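Local coordinates for BH2602 protein (Bacillus halodurans, PDB 3NWZ) that binds coenzyme A and, as a hotdog-fold member of the thioesterase superfamily, probably hydrolyses acyl-CoA thioesters, at residues 56-66 with 89-100. Numbering follows the deposited sequence.
Sequences SQEREDGRFEV and LLDTAMGQMVNR
S56, on the outermost strand of this chain's sheet, reaches the helix with its hydroxyl: OG gives a weak hydrogen bond of 2.9 Å to OE1 of Q96. Two residues on, E58 stretches its side chain out, CG anti to the backbone N (chi1 -178°), and its carboxylate forms a salt bridge with R100 over one face of the guanidinium, the two planes 78° apart. In the turn, where R59, D61 and R63 form a salt-bridge network of their own, the carbonyl O of G62 lies 3.6 Å from the methyl CE of M97. The bent selenomethionine chain then brings SE against F64, 3.7 Å from its CB. The F64 ring is sandwiched: the Q57-E58 backbone lies over one face, the Q96-M97 peptide over the other. R100 CD comes up at the ring's edge, 4.0 Å from CE2, while CB of Q96 sits 3.4 Å from CE1. V66 splits its branches, CG1 meeting CD1 of L89 and CG2 resting 3.7 Å from CB of A93. The axes of strand 64-66 and helix segment 89-100 run roughly antiparallel, at 143°, approaching to 7.6 Å. This is the hotdog fold, its antiparallel sheet wrapped round the long helix, met here by the strands at the sheet's 55-58 end.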
ATOM      1  N   SER A  56      -7.348  -2.782 -24.335  1.00 29.14           N
ATOM      2  CA  SER A  56      -5.969  -2.700 -23.905  1.00 22.40           C
ATOM      3  C   SER A  56      -4.906  -2.687 -24.980  1.00 29.67           C
ATOM      4  O   SER A  56      -5.030  -3.344 -26.022  1.00 38.90           O
ATOM      5  CB  SER A  56      -5.674  -3.826 -22.904  1.00 27.32           C
ATOM      6  OG  SER A  56      -6.110  -5.072 -23.404  1.00 49.67           O
ATOM      7  N   GLN A  57      -3.839  -1.929 -24.710  1.00 34.09           N
ATOM      8  CA  GLN A  57      -2.739  -1.810 -25.668  1.00 43.08           C
ATOM      9  C   GLN A  57      -1.497  -1.128 -25.156  1.00 59.51           C
ATOM     10  O   GLN A  57      -1.543  -0.262 -24.288  1.00 63.15           O
ATOM     11  CB  GLN A  57      -3.196  -1.096 -26.948  1.00 34.85           C
ATOM     12  CG  GLN A  57      -4.228  -0.021 -26.721  1.00 54.22           C
ATOM     13  CD  GLN A  57      -4.664   0.670 -27.996  1.00 58.68           C
ATOM     14  OE1 GLN A  57      -5.034   0.029 -28.983  1.00 56.22           O
ATOM     15  NE2 GLN A  57      -4.639   1.993 -27.973  1.00 54.40           N
ATOM     16  N   GLU A  58      -0.376  -1.531 -25.732  1.00 67.29           N
ATOM     17  CA  GLU A  58       0.919  -0.990 -25.377  1.00 65.57           C
ATOM     18  C   GLU A  58       1.084   0.355 -26.064  1.00 63.80           C
ATOM     19  O   GLU A  58       0.568   0.561 -27.162  1.00 62.67           O
ATOM     20  CB  GLU A  58       1.999  -1.961 -25.835  1.00 60.08           C
ATOM     21  CG  GLU A  58       3.402  -1.561 -25.501  1.00 67.84           C
ATOM     22  CD  GLU A  58       4.347  -2.730 -25.642  1.00 75.97           C
ATOM     23  OE1 GLU A  58       4.186  -3.705 -24.875  1.00 72.45           O
ATOM     24  OE2 GLU A  58       5.240  -2.683 -26.517  1.00 85.40           O
ATOM     25  N   ARG A  59       1.779   1.276 -25.409  1.00 50.34           N
ATOM     26  CA  ARG A  59       2.000   2.585 -25.990  1.00 47.51           C
ATOM     27  C   ARG A  59       3.333   2.624 -26.750  1.00 48.99           C
ATOM     28  O   ARG A  59       4.118   1.678 -26.689  1.00 32.26           O
ATOM     29  CB  ARG A  59       1.996   3.653 -24.904  1.00 55.27           C
ATOM     30  CG  ARG A  59       0.684   3.765 -24.147  1.00 65.89           C
ATOM     31  CD  ARG A  59       0.496   5.165 -23.564  1.00 75.61           C
ATOM     32  NE  ARG A  59       1.616   5.573 -22.724  1.00 74.29           N
ATOM     33  CZ  ARG A  59       1.648   6.702 -22.026  1.00 87.63           C
ATOM     34  NH1 ARG A  59       0.617   7.537 -22.077  1.00 88.83           N
ATOM     35  NH2 ARG A  59       2.699   6.988 -21.269  1.00 96.76           N
ATOM     36  N   GLU A  60       3.566   3.707 -27.489  1.00 67.30           N
ATOM     37  CA  GLU A  60       4.807   3.877 -28.227  1.00 67.73           C
ATOM     38  C   GLU A  60       5.916   3.651 -27.215  1.00 59.99           C
ATOM     39  O   GLU A  60       6.854   2.895 -27.461  1.00 63.11           O
ATOM     40  CB  GLU A  60       4.895   5.297 -28.793  1.00 88.56           C
ATOM     41  CG  GLU A  60       6.260   5.683 -29.351  1.00104.91           C
ATOM     42  CD  GLU A  60       6.675   4.838 -30.537  1.00114.89           C
ATOM     43  OE1 GLU A  60       5.965   4.867 -31.564  1.00120.60           O
ATOM     44  OE2 GLU A  60       7.711   4.146 -30.444  1.00116.93           O
ATOM     45  N   ASP A  61       5.800   4.314 -26.068  1.00 55.08           N
ATOM     46  CA  ASP A  61       6.783   4.150 -25.005  1.00 60.17           C
ATOM     47  C   ASP A  61       6.636   2.721 -24.487  1.00 65.00           C
ATOM     48  O   ASP A  61       5.964   1.907 -25.109  1.00 65.79           O
ATOM     49  CB  ASP A  61       6.534   5.166 -23.879  1.00 67.51           C
ATOM     50  CG  ASP A  61       5.066   5.218 -23.420  1.00 72.28           C
ATOM     51  OD1 ASP A  61       4.441   4.146 -23.248  1.00 75.79           O
ATOM     52  OD2 ASP A  61       4.544   6.340 -23.208  1.00 64.27           O
ATOM     53  N   GLY A  62       7.248   2.403 -23.355  1.00 66.37           N
ATOM     54  CA  GLY A  62       7.113   1.051 -22.834  1.00 62.99           C
ATOM     55  C   GLY A  62       5.809   0.773 -22.094  1.00 58.09           C
ATOM     56  O   GLY A  62       5.300  -0.334 -22.143  1.00 50.05           O
ATOM     57  N   ARG A  63       5.262   1.783 -21.422  1.00 59.57           N
ATOM     58  CA  ARG A  63       4.030   1.662 -20.637  1.00 48.92           C
ATOM     59  C   ARG A  63       2.841   0.890 -21.244  1.00 46.10           C
ATOM     60  O   ARG A  63       2.776   0.643 -22.449  1.00 43.66           O
ATOM     61  CB  ARG A  63       3.550   3.053 -20.235  1.00 46.64           C
ATOM     62  CG  ARG A  63       4.564   3.873 -19.467  1.00 53.27           C
ATOM     63  CD  ARG A  63       3.963   5.225 -19.126  1.00 67.71           C
ATOM     64  NE  ARG A  63       4.912   6.097 -18.452  1.00 78.42           N
ATOM     65  CZ  ARG A  63       6.021   6.569 -19.008  1.00 84.32           C
ATOM     66  NH1 ARG A  63       6.328   6.255 -20.258  1.00 81.03           N
ATOM     67  NH2 ARG A  63       6.823   7.358 -18.312  1.00 91.21           N
ATOM     68  N   PHE A  64       1.890   0.521 -20.387  1.00 42.10           N
ATOM     69  CA  PHE A  64       0.718  -0.217 -20.834  1.00 41.95           C
ATOM     70  C   PHE A  64      -0.620   0.494 -20.523  1.00 41.07           C
ATOM     71  O   PHE A  64      -0.829   1.070 -19.446  1.00 36.71           O
ATOM     72  CB  PHE A  64       0.757  -1.622 -20.238  1.00 43.33           C
ATOM     73  CG  PHE A  64       0.123  -2.654 -21.112  1.00 38.04           C
ATOM     74  CD1 PHE A  64      -1.235  -2.953 -20.990  1.00 50.25           C
ATOM     75  CD2 PHE A  64       0.865  -3.298 -22.083  1.00 41.15           C
ATOM     76  CE1 PHE A  64      -1.837  -3.881 -21.829  1.00 54.79           C
ATOM     77  CE2 PHE A  64       0.266  -4.227 -22.927  1.00 38.08           C
ATOM     78  CZ  PHE A  64      -1.085  -4.515 -22.797  1.00 41.04           C
ATOM     79  N   GLU A  65      -1.549   0.411 -21.463  1.00 33.76           N
ATOM     80  CA  GLU A  65      -2.802   1.115 -21.313  1.00 27.59           C
ATOM     81  C   GLU A  65      -4.082   0.274 -21.381  1.00 32.34           C
ATOM     82  O   GLU A  65      -4.248  -0.601 -22.240  1.00 51.30           O
ATOM     83  CB  GLU A  65      -2.816   2.214 -22.378  1.00 25.52           C
ATOM     84  CG  GLU A  65      -3.885   3.272 -22.279  1.00 39.62           C
ATOM     85  CD  GLU A  65      -3.600   4.419 -23.244  1.00 58.93           C
ATOM     86  OE1 GLU A  65      -2.599   5.142 -23.030  1.00 57.44           O
ATOM     87  OE2 GLU A  65      -4.360   4.593 -24.224  1.00 73.95           O
ATOM     88  N   VAL A  66      -4.983   0.560 -20.445  1.00 29.69           N
ATOM     89  CA  VAL A  66      -6.273  -0.108 -20.369  1.00 31.17           C
ATOM     90  C   VAL A  66      -7.339   0.944 -20.121  1.00 34.66           C
ATOM     91  O   VAL A  66      -7.311   1.622 -19.092  1.00 41.09           O
ATOM     92  CB  VAL A  66      -6.388  -1.103 -19.184  1.00 28.91           C
ATOM     93  CG1 VAL A  66      -7.734  -1.783 -19.251  1.00 33.99           C
ATOM     94  CG2 VAL A  66      -5.293  -2.127 -19.205  1.00 36.05           C
ATOM     95  N   LEU A  89      -8.949  -2.200 -12.421  1.00 29.43           N
ATOM     96  CA  LEU A  89      -8.435  -1.689 -13.705  1.00 30.03           C
ATOM     97  C   LEU A  89      -6.930  -1.525 -13.622  1.00 35.44           C
ATOM     98  O   LEU A  89      -6.202  -2.039 -14.463  1.00 35.89           O
ATOM     99  CB  LEU A  89      -9.056  -0.328 -14.044  1.00 28.27           C
ATOM    100  CG  LEU A  89      -8.719   0.297 -15.398  1.00 30.99           C
ATOM    101  CD1 LEU A  89      -9.243  -0.587 -16.527  1.00 24.60           C
ATOM    102  CD2 LEU A  89      -9.362   1.681 -15.466  1.00 33.14           C
ATOM    103  N   LEU A  90      -6.470  -0.814 -12.595  1.00 31.83           N
ATOM    104  CA  LEU A  90      -5.039  -0.601 -12.403  1.00 30.62           C
ATOM    105  C   LEU A  90      -4.364  -1.961 -12.407  1.00 29.21           C
ATOM    106  O   LEU A  90      -3.382  -2.175 -13.107  1.00 31.99           O
ATOM    107  CB  LEU A  90      -4.778   0.106 -11.064  1.00 41.15           C
ATOM    108  CG  LEU A  90      -4.052   1.454 -11.116  1.00 37.13           C
ATOM    109  CD1 LEU A  90      -3.798   1.935  -9.714  1.00 43.40           C
ATOM    110  CD2 LEU A  90      -2.729   1.311 -11.872  1.00 34.38           C
ATOM    111  N   ASP A  91      -4.913  -2.883 -11.617  1.00 33.79           N
ATOM    112  CA  ASP A  91      -4.395  -4.248 -11.518  1.00 37.89           C
ATOM    113  C   ASP A  91      -4.323  -4.884 -12.915  1.00 43.71           C
ATOM    114  O   ASP A  91      -3.331  -5.510 -13.285  1.00 39.94           O
ATOM    115  CB  ASP A  91      -5.323  -5.074 -10.611  1.00 40.26           C
ATOM    116  CG  ASP A  91      -4.920  -6.546 -10.532  1.00 58.96           C
ATOM    117  OD1 ASP A  91      -3.809  -6.844 -10.038  1.00 63.39           O
ATOM    118  OD2 ASP A  91      -5.723  -7.403 -10.960  1.00 64.76           O
ATOM    119  N   THR A  92      -5.382  -4.707 -13.692  1.00 32.66           N
ATOM    120  CA  THR A  92      -5.432  -5.280 -15.027  1.00 20.56           C
ATOM    121  C   THR A  92      -4.322  -4.698 -15.896  1.00 28.87           C
ATOM    122  O   THR A  92      -3.622  -5.431 -16.596  1.00 40.99           O
ATOM    123  CB  THR A  92      -6.808  -5.040 -15.672  1.00 33.52           C
ATOM    124  OG1 THR A  92      -7.825  -5.569 -14.816  1.00 50.41           O
ATOM    125  CG2 THR A  92      -6.915  -5.765 -16.960  1.00 18.80           C
ATOM    126  N   ALA A  93      -4.159  -3.380 -15.837  1.00 22.71           N
ATOM    127  CA  ALA A  93      -3.113  -2.709 -16.602  1.00 27.51           C
ATOM    128  C   ALA A  93      -1.740  -3.256 -16.167  1.00 31.93           C
ATOM    129  O   ALA A  93      -0.965  -3.763 -16.993  1.00 36.49           O
ATOM    130  CB  ALA A  93      -3.191  -1.194 -16.369  1.00 26.90           C
HETATM  131  N   MSE A  94      -1.459  -3.184 -14.865  1.00 23.12           N
HETATM  132  CA  MSE A  94      -0.187  -3.647 -14.344  1.00 27.33           C
HETATM  133  C   MSE A  94       0.091  -5.106 -14.654  1.00 32.78           C
HETATM  134  O   MSE A  94       1.265  -5.526 -14.786  1.00 18.94           O
HETATM  135  CB  MSE A  94      -0.145  -3.435 -12.855  1.00 15.39           C
HETATM  136  CG  MSE A  94      -0.532  -2.050 -12.456  1.00 35.20           C
HETATM  137 SE   MSE A  94      -0.533  -1.856 -10.555  1.00 61.18          SE
HETATM  138  CE  MSE A  94       0.940  -0.623 -10.378  1.00126.67           C
ATOM    139  N   GLY A  95      -0.981  -5.883 -14.770  1.00 33.11           N
ATOM    140  CA  GLY A  95      -0.819  -7.286 -15.074  1.00 39.15           C
ATOM    141  C   GLY A  95      -0.361  -7.475 -16.505  1.00 49.55           C
ATOM    142  O   GLY A  95       0.719  -8.007 -16.763  1.00 49.46           O
ATOM    143  N   GLN A  96      -1.185  -7.030 -17.444  1.00 44.52           N
ATOM    144  CA  GLN A  96      -0.841  -7.175 -18.839  1.00 37.25           C
ATOM    145  C   GLN A  96       0.558  -6.626 -19.099  1.00 41.25           C
ATOM    146  O   GLN A  96       1.305  -7.203 -19.892  1.00 49.68           O
ATOM    147  CB  GLN A  96      -1.902  -6.509 -19.706  1.00 34.81           C
ATOM    148  CG  GLN A  96      -3.270  -7.199 -19.567  1.00 41.72           C
ATOM    149  CD  GLN A  96      -4.193  -6.944 -20.747  1.00 43.19           C
ATOM    150  OE1 GLN A  96      -4.346  -5.816 -21.198  1.00 46.00           O
ATOM    151  NE2 GLN A  96      -4.818  -7.995 -21.239  1.00 46.44           N
HETATM  152  N   MSE A  97       0.910  -5.531 -18.415  1.00 26.51           N
HETATM  153  CA  MSE A  97       2.249  -4.937 -18.505  1.00 29.80           C
HETATM  154  C   MSE A  97       3.265  -6.033 -18.144  1.00 22.30           C
HETATM  155  O   MSE A  97       4.067  -6.459 -18.976  1.00 38.68           O
HETATM  156  CB  MSE A  97       2.379  -3.778 -17.504  1.00 43.13           C
HETATM  157  CG  MSE A  97       3.772  -3.094 -17.429  1.00 30.24           C
HETATM  158 SE   MSE A  97       4.225  -1.933 -18.940  1.00 72.16          SE
HETATM  159  CE  MSE A  97       4.885  -3.285 -20.185  1.00 48.53           C
ATOM    160  N   VAL A  98       3.209  -6.506 -16.899  1.00 21.14           N
ATOM    161  CA  VAL A  98       4.110  -7.571 -16.447  1.00 34.99           C
ATOM    162  C   VAL A  98       4.187  -8.739 -17.436  1.00 43.61           C
ATOM    163  O   VAL A  98       5.269  -9.163 -17.857  1.00 32.80           O
ATOM    164  CB  VAL A  98       3.664  -8.166 -15.089  1.00 33.39           C
ATOM    165  CG1 VAL A  98       4.692  -9.190 -14.605  1.00 37.16           C
ATOM    166  CG2 VAL A  98       3.505  -7.077 -14.064  1.00 29.76           C
ATOM    167  N   ASN A  99       3.029  -9.259 -17.814  1.00 49.61           N
ATOM    168  CA  ASN A  99       2.995 -10.406 -18.700  1.00 51.95           C
ATOM    169  C   ASN A  99       3.544 -10.208 -20.109  1.00 54.28           C
ATOM    170  O   ASN A  99       3.950 -11.167 -20.762  1.00 57.76           O
ATOM    171  CB  ASN A  99       1.578 -10.970 -18.712  1.00 48.05           C
ATOM    172  CG  ASN A  99       1.246 -11.676 -17.412  1.00 49.56           C
ATOM    173  OD1 ASN A  99       1.869 -12.675 -17.071  1.00 56.00           O
ATOM    174  ND2 ASN A  99       0.277 -11.150 -16.667  1.00 65.63           N
ATOM    175  N   ARG A 100       3.585  -8.971 -20.577  1.00 42.73           N
ATOM    176  CA  ARG A 100       4.127  -8.725 -21.897  1.00 30.82           C
ATOM    177  C   ARG A 100       5.659  -8.711 -21.878  1.00 39.47           C
ATOM    178  O   ARG A 100       6.306  -8.922 -22.910  1.00 45.30           O
ATOM    179  CB  ARG A 100       3.574  -7.420 -22.450  1.00 41.50           C
ATOM    180  CG  ARG A 100       2.380  -7.641 -23.380  1.00 58.43           C
ATOM    181  CD  ARG A 100       2.562  -6.907 -24.703  1.00 72.25           C
ATOM    182  NE  ARG A 100       3.840  -7.197 -25.365  1.00 84.41           N
ATOM    183  CZ  ARG A 100       5.018  -6.661 -25.031  1.00 85.92           C
ATOM    184  NH1 ARG A 100       5.100  -5.792 -24.030  1.00 86.62           N
ATOM    185  NH2 ARG A 100       6.117  -6.988 -25.706  1.00 75.77           N
TER